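Local coordinates for protein 3-deoxy-D-manno-octulosonate 8-phosphate phosphatase KdsC (Haemophilus influenzae Rd, PDB 1J8D) that hydrolyses 3-deoxy-D-manno-octulosonate 8-phosphate to 3-deoxy-D-manno-octulosonate and inorganic phosphate, a magnesium-dependent step in lipopolysaccharide biosynthesis, at residues F10-V15 with F89-Q94; L42-L47 with G146-M151. All blocks are in the same frame, centred on the assembly; numbering follows the deposited sequence.

Contact 1 of 2, residues F10-V15 with F89-Q94; sequences FVITDV and FDLMKQ
With chi1 at -173°, F10 sets its CG opposite its own backbone N and carries the phenyl ring out toward the turn of helix that holds L91 and M92. I12 starts differently: chi1 of -52° places CG1 beside the backbone N, which leaves CG2 to reach L91 while CD1 extends toward M92. The F10 ring meets the helix with its outer atoms. L91 CB lies in the ring plane at its edge, 3.9 Å from F10 CZ, and M92 CG comes within 4.0 Å of F10 CE2. Backbone is involved too, since L91 O approaches F10 CE2 obliquely at 3.5 Å. One face of the same ring is covered from within its own strand by I12 CG1, 3.7 Å above the plane and displaced toward the rim. Further along, I12 CG2 meets L91 CD1 at 4.2 Å. Every one of these groups is apolar apart from the helix backbone, and all four touching residues are buried.

The geometry is that of the parallel α/β core of a haloacid dehalogenase-type fold. Strand 10-13 lies between strands 53-57 and 102-106, and helix 84-95, part of the beta-alpha-beta crossover from strand 76-78 to strand 102-106, runs back across it. The two short axes are 9.9 Å apart at closest approach, with N-to-C directions at 150°. L91 also touches L57, and M92 touches T102, so the helix spans both flanking strands.

Beyond I12 the chain leads to D14, an inferred magnesium ligand. Its OD2 accepts a weak hydrogen bond from V15 N and its backbone O one from T13 OG1, both local to segment 10-15.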
# COMPACT_ATOMS: atom_id res chain seq x y z
N PHE A 10 25.76 18.43 1.93
CA PHE A 10 25.29 17.72 0.75
C PHE A 10 24.71 16.36 1.04
O PHE A 10 25.37 15.51 1.69
CB PHE A 10 26.51 17.58 -0.17
CG PHE A 10 26.22 17.02 -1.53
CD1 PHE A 10 25.06 17.36 -2.24
CD2 PHE A 10 27.16 16.16 -2.14
CE1 PHE A 10 24.83 16.86 -3.52
CE2 PHE A 10 26.95 15.65 -3.42
CZ PHE A 10 25.78 16.01 -4.11
N VAL A 11 23.50 16.13 0.53
CA VAL A 11 22.83 14.85 0.72
C VAL A 11 22.54 14.15 -0.59
O VAL A 11 22.00 14.73 -1.54
CB VAL A 11 21.54 15.04 1.51
CG1 VAL A 11 20.86 13.71 1.74
CG2 VAL A 11 21.88 15.70 2.84
N ILE A 12 22.96 12.90 -0.65
CA ILE A 12 22.77 12.06 -1.80
C ILE A 12 21.87 10.93 -1.32
O ILE A 12 22.19 10.25 -0.33
CB ILE A 12 24.07 11.45 -2.27
CG1 ILE A 12 25.11 12.55 -2.46
CG2 ILE A 12 23.82 10.61 -3.51
CD1 ILE A 12 26.48 12.04 -2.79
N THR A 13 20.76 10.71 -2.01
CA THR A 13 19.82 9.66 -1.62
C THR A 13 19.62 8.68 -2.76
O THR A 13 19.67 9.07 -3.91
CB THR A 13 18.45 10.28 -1.28
OG1 THR A 13 17.47 9.24 -1.11
CG2 THR A 13 17.98 11.20 -2.42
N ASP A 14 19.40 7.41 -2.42
CA ASP A 14 19.09 6.39 -3.42
C ASP A 14 17.58 6.62 -3.63
O ASP A 14 16.94 7.39 -2.88
CB ASP A 14 19.34 4.95 -2.88
CG ASP A 14 19.09 3.86 -3.95
OD1 ASP A 14 18.89 2.66 -3.58
OD2 ASP A 14 19.09 4.18 -5.16
N VAL A 15 16.98 5.95 -4.61
CA VAL A 15 15.58 6.18 -4.83
C VAL A 15 14.70 5.01 -4.47
O VAL A 15 13.93 5.08 -3.50
CB VAL A 15 15.28 6.51 -6.30
CG1 VAL A 15 13.79 6.67 -6.49
CG2 VAL A 15 16.03 7.75 -6.74
N PHE A 89 31.56 10.33 -5.83
CA PHE A 89 32.63 11.31 -5.90
C PHE A 89 32.34 12.41 -6.91
O PHE A 89 32.53 13.60 -6.63
CB PHE A 89 33.93 10.61 -6.19
CG PHE A 89 34.39 9.76 -5.07
CD1 PHE A 89 34.46 10.29 -3.79
CD2 PHE A 89 34.69 8.42 -5.27
CE1 PHE A 89 34.84 9.50 -2.71
CE2 PHE A 89 35.07 7.61 -4.20
CZ PHE A 89 35.14 8.15 -2.91
N ASP A 90 31.86 12.01 -8.08
CA ASP A 90 31.55 12.97 -9.12
C ASP A 90 30.54 13.98 -8.56
O ASP A 90 30.74 15.18 -8.71
CB ASP A 90 30.96 12.29 -10.35
CG ASP A 90 31.96 11.35 -11.06
OD1 ASP A 90 31.51 10.51 -11.87
OD2 ASP A 90 33.17 11.45 -10.81
N LEU A 91 29.48 13.50 -7.92
CA LEU A 91 28.46 14.41 -7.37
C LEU A 91 29.07 15.32 -6.32
O LEU A 91 28.79 16.51 -6.27
CB LEU A 91 27.28 13.63 -6.77
CG LEU A 91 26.37 12.95 -7.80
CD1 LEU A 91 25.49 11.92 -7.11
CD2 LEU A 91 25.54 13.98 -8.52
N MSE A 92 29.91 14.75 -5.47
CA MSE A 92 30.54 15.58 -4.48
C MSE A 92 31.40 16.68 -5.13
O MSE A 92 31.31 17.84 -4.72
CB MSE A 92 31.38 14.73 -3.54
CG MSE A 92 30.51 13.93 -2.61
SE MSE A 92 31.65 12.97 -1.45
CE MSE A 92 31.41 11.17 -2.04
N LYS A 93 32.20 16.33 -6.14
CA LYS A 93 33.02 17.34 -6.79
C LYS A 93 32.08 18.38 -7.42
O LYS A 93 32.31 19.59 -7.36
CB LYS A 93 33.95 16.71 -7.84
CG LYS A 93 34.98 15.76 -7.20
CD LYS A 93 35.91 15.06 -8.20
CE LYS A 93 36.77 14.02 -7.46
NZ LYS A 93 37.70 13.21 -8.31
N GLN A 94 30.98 17.90 -7.99
CA GLN A 94 30.04 18.82 -8.59
C GLN A 94 29.47 19.72 -7.51
O GLN A 94 29.37 20.93 -7.69
CB GLN A 94 28.95 18.05 -9.31
CG GLN A 94 29.51 17.10 -10.35
CD GLN A 94 28.45 16.37 -11.11
OE1 GLN A 94 28.76 15.60 -12.01
NE2 GLN A 94 27.20 16.59 -10.77

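Contact 2 of 2, residues L42-L47 with G146-M151; sequences LGIKML and GAFREM
This is a buried helix-helix contact in the α/β core of the haloacid dehalogenase-type fold, joining helices 38-49 and 147-158 where both pack on strands 10-13 and 53-57. The short axes point the same general way, 29° apart, and approach to 8.8 Å. G43 permits the closeness: its CA is 4.8 Å from that of R149, and G43 C sits at the edge of the F148 ring, near its plane.

The phenyl ring of F148 fills the space beside that glycine. Its chi1 of 180° aims the ring at helix 38-49, where I44 crosses it at about a right angle and packs tightly, CG1 to F148 CE2 being 3.2 Å. I44 CD1 lies over one ring face and M151 CE over the opposite one, both toward the rim. L47 CD2 approaches obliquely, 3.6 Å from F148 CZ.

R149, its chain bent at chi2, approaches G43 separately from F148, with its CD against G43 CA. L42 runs alongside it, pointing the same way. Its polar end is bound outside the two segments: NE forms a salt bridge with D153, and NH1 forms one with D108 of the second subunit and a hydrogen bond with the backbone O of R39, a substrate-binding residue by similarity. M46 CE is modelled over one guanidinium face, though its exact place is doubtful. L42 CB lies 3.6 Å from R149 NH1.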
# COMPACT_ATOMS: atom_id res chain seq x y z
N LEU A 42 8.94 17.79 1.02
CA LEU A 42 9.12 18.98 1.84
C LEU A 42 10.49 18.91 2.45
O LEU A 42 11.19 19.91 2.52
CB LEU A 42 8.03 19.05 2.93
CG LEU A 42 7.90 20.40 3.67
CD1 LEU A 42 7.64 21.54 2.68
CD2 LEU A 42 6.76 20.32 4.67
N GLY A 43 10.91 17.70 2.83
CA GLY A 43 12.23 17.54 3.38
C GLY A 43 13.33 18.02 2.44
O GLY A 43 14.21 18.80 2.80
N ILE A 44 13.27 17.55 1.20
CA ILE A 44 14.25 17.91 0.22
C ILE A 44 14.26 19.43 0.06
O ILE A 44 15.32 20.05 0.10
CB ILE A 44 13.97 17.16 -1.09
CG1 ILE A 44 14.02 15.66 -0.83
CG2 ILE A 44 15.02 17.51 -2.13
CD1 ILE A 44 13.60 14.82 -2.00
N LYS A 45 13.09 20.03 -0.10
CA LYS A 45 13.00 21.48 -0.24
C LYS A 45 13.55 22.20 1.02
O LYS A 45 14.25 23.20 0.91
CB LYS A 45 11.56 21.91 -0.48
CG LYS A 45 10.87 21.24 -1.67
CD LYS A 45 11.56 21.54 -2.98
CE LYS A 45 11.62 23.04 -3.28
NZ LYS A 45 12.07 23.33 -4.66
N MSE A 46 13.24 21.69 2.20
CA MSE A 46 13.74 22.33 3.41
C MSE A 46 15.26 22.28 3.50
O MSE A 46 15.90 23.25 3.96
CB MSE A 46 13.11 21.71 4.65
CG MSE A 46 11.65 21.94 4.69
SE MSE A 46 10.82 20.96 6.06
CE MSE A 46 11.49 19.26 5.69
N LEU A 47 15.84 21.17 3.05
CA LEU A 47 17.28 20.96 3.05
C LEU A 47 17.95 21.96 2.09
O LEU A 47 18.90 22.67 2.44
CB LEU A 47 17.54 19.53 2.58
CG LEU A 47 18.45 18.58 3.36
CD1 LEU A 47 18.45 18.87 4.86
CD2 LEU A 47 18.01 17.17 3.05
N GLY A 146 8.83 8.28 4.48
CA GLY A 146 9.36 9.52 5.02
C GLY A 146 10.70 9.38 5.69
O GLY A 146 11.07 10.19 6.54
N ALA A 147 11.43 8.33 5.35
CA ALA A 147 12.73 8.11 5.94
C ALA A 147 13.64 9.29 5.61
O ALA A 147 14.46 9.70 6.42
CB ALA A 147 13.34 6.82 5.38
N PHE A 148 13.47 9.84 4.42
CA PHE A 148 14.32 10.92 4.03
C PHE A 148 14.03 12.15 4.87
O PHE A 148 14.94 12.90 5.22
CB PHE A 148 14.14 11.22 2.54
CG PHE A 148 14.99 12.34 2.04
CD1 PHE A 148 16.18 12.08 1.38
CD2 PHE A 148 14.62 13.67 2.28
CE1 PHE A 148 17.00 13.12 0.98
CE2 PHE A 148 15.43 14.72 1.89
CZ PHE A 148 16.63 14.45 1.23
N ARG A 149 12.76 12.36 5.18
CA ARG A 149 12.33 13.48 6.00
C ARG A 149 12.89 13.31 7.40
O ARG A 149 13.34 14.28 8.03
CB ARG A 149 10.81 13.56 6.04
CG ARG A 149 10.26 14.69 6.91
CD ARG A 149 10.91 16.02 6.59
NE ARG A 149 10.19 17.13 7.20
CZ ARG A 149 8.99 17.57 6.82
NH1 ARG A 149 8.33 16.99 5.81
NH2 ARG A 149 8.45 18.61 7.43
N GLU A 150 12.88 12.06 7.89
CA GLU A 150 13.40 11.77 9.21
C GLU A 150 14.85 12.27 9.20
O GLU A 150 15.25 13.08 10.06
CB GLU A 150 13.35 10.27 9.46
CG GLU A 150 14.04 9.87 10.74
CD GLU A 150 13.98 8.40 10.99
OE1 GLU A 150 14.75 7.92 11.84
OE2 GLU A 150 13.18 7.71 10.34
N MSE A 151 15.63 11.84 8.21
CA MSE A 151 17.02 12.30 8.08
C MSE A 151 17.20 13.83 7.92
O MSE A 151 18.05 14.43 8.59
CB MSE A 151 17.69 11.59 6.90
CG MSE A 151 19.16 11.98 6.70
SE MSE A 151 19.75 11.63 4.90
CE MSE A 151 18.53 12.81 3.99

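In the fold
Both contacts are buried, their centres 16 Å apart, and strand 10-13 joins them: F10 and I12 of contact 1 turn to helix 84-95, whereas V11 meets both helices of contact 2 and T13 meets F148. V11 CG1 is 3.4 Å from M151 CE, and T13 CB is 3.9 Å from F148 CE1. Contact 1 is strand against helix and apolar in its side chains. Contact 2 is helix against helix, buries more surface (305 against 192 Å²) and includes a charged group, R149, that reaches a neighbouring subunit; no other chain touches the segments of contact 1. Segments 10-15 and 42-47 carry D14, an inferred magnesium ligand, and K45, substrate-binding by similarity; neither touches across.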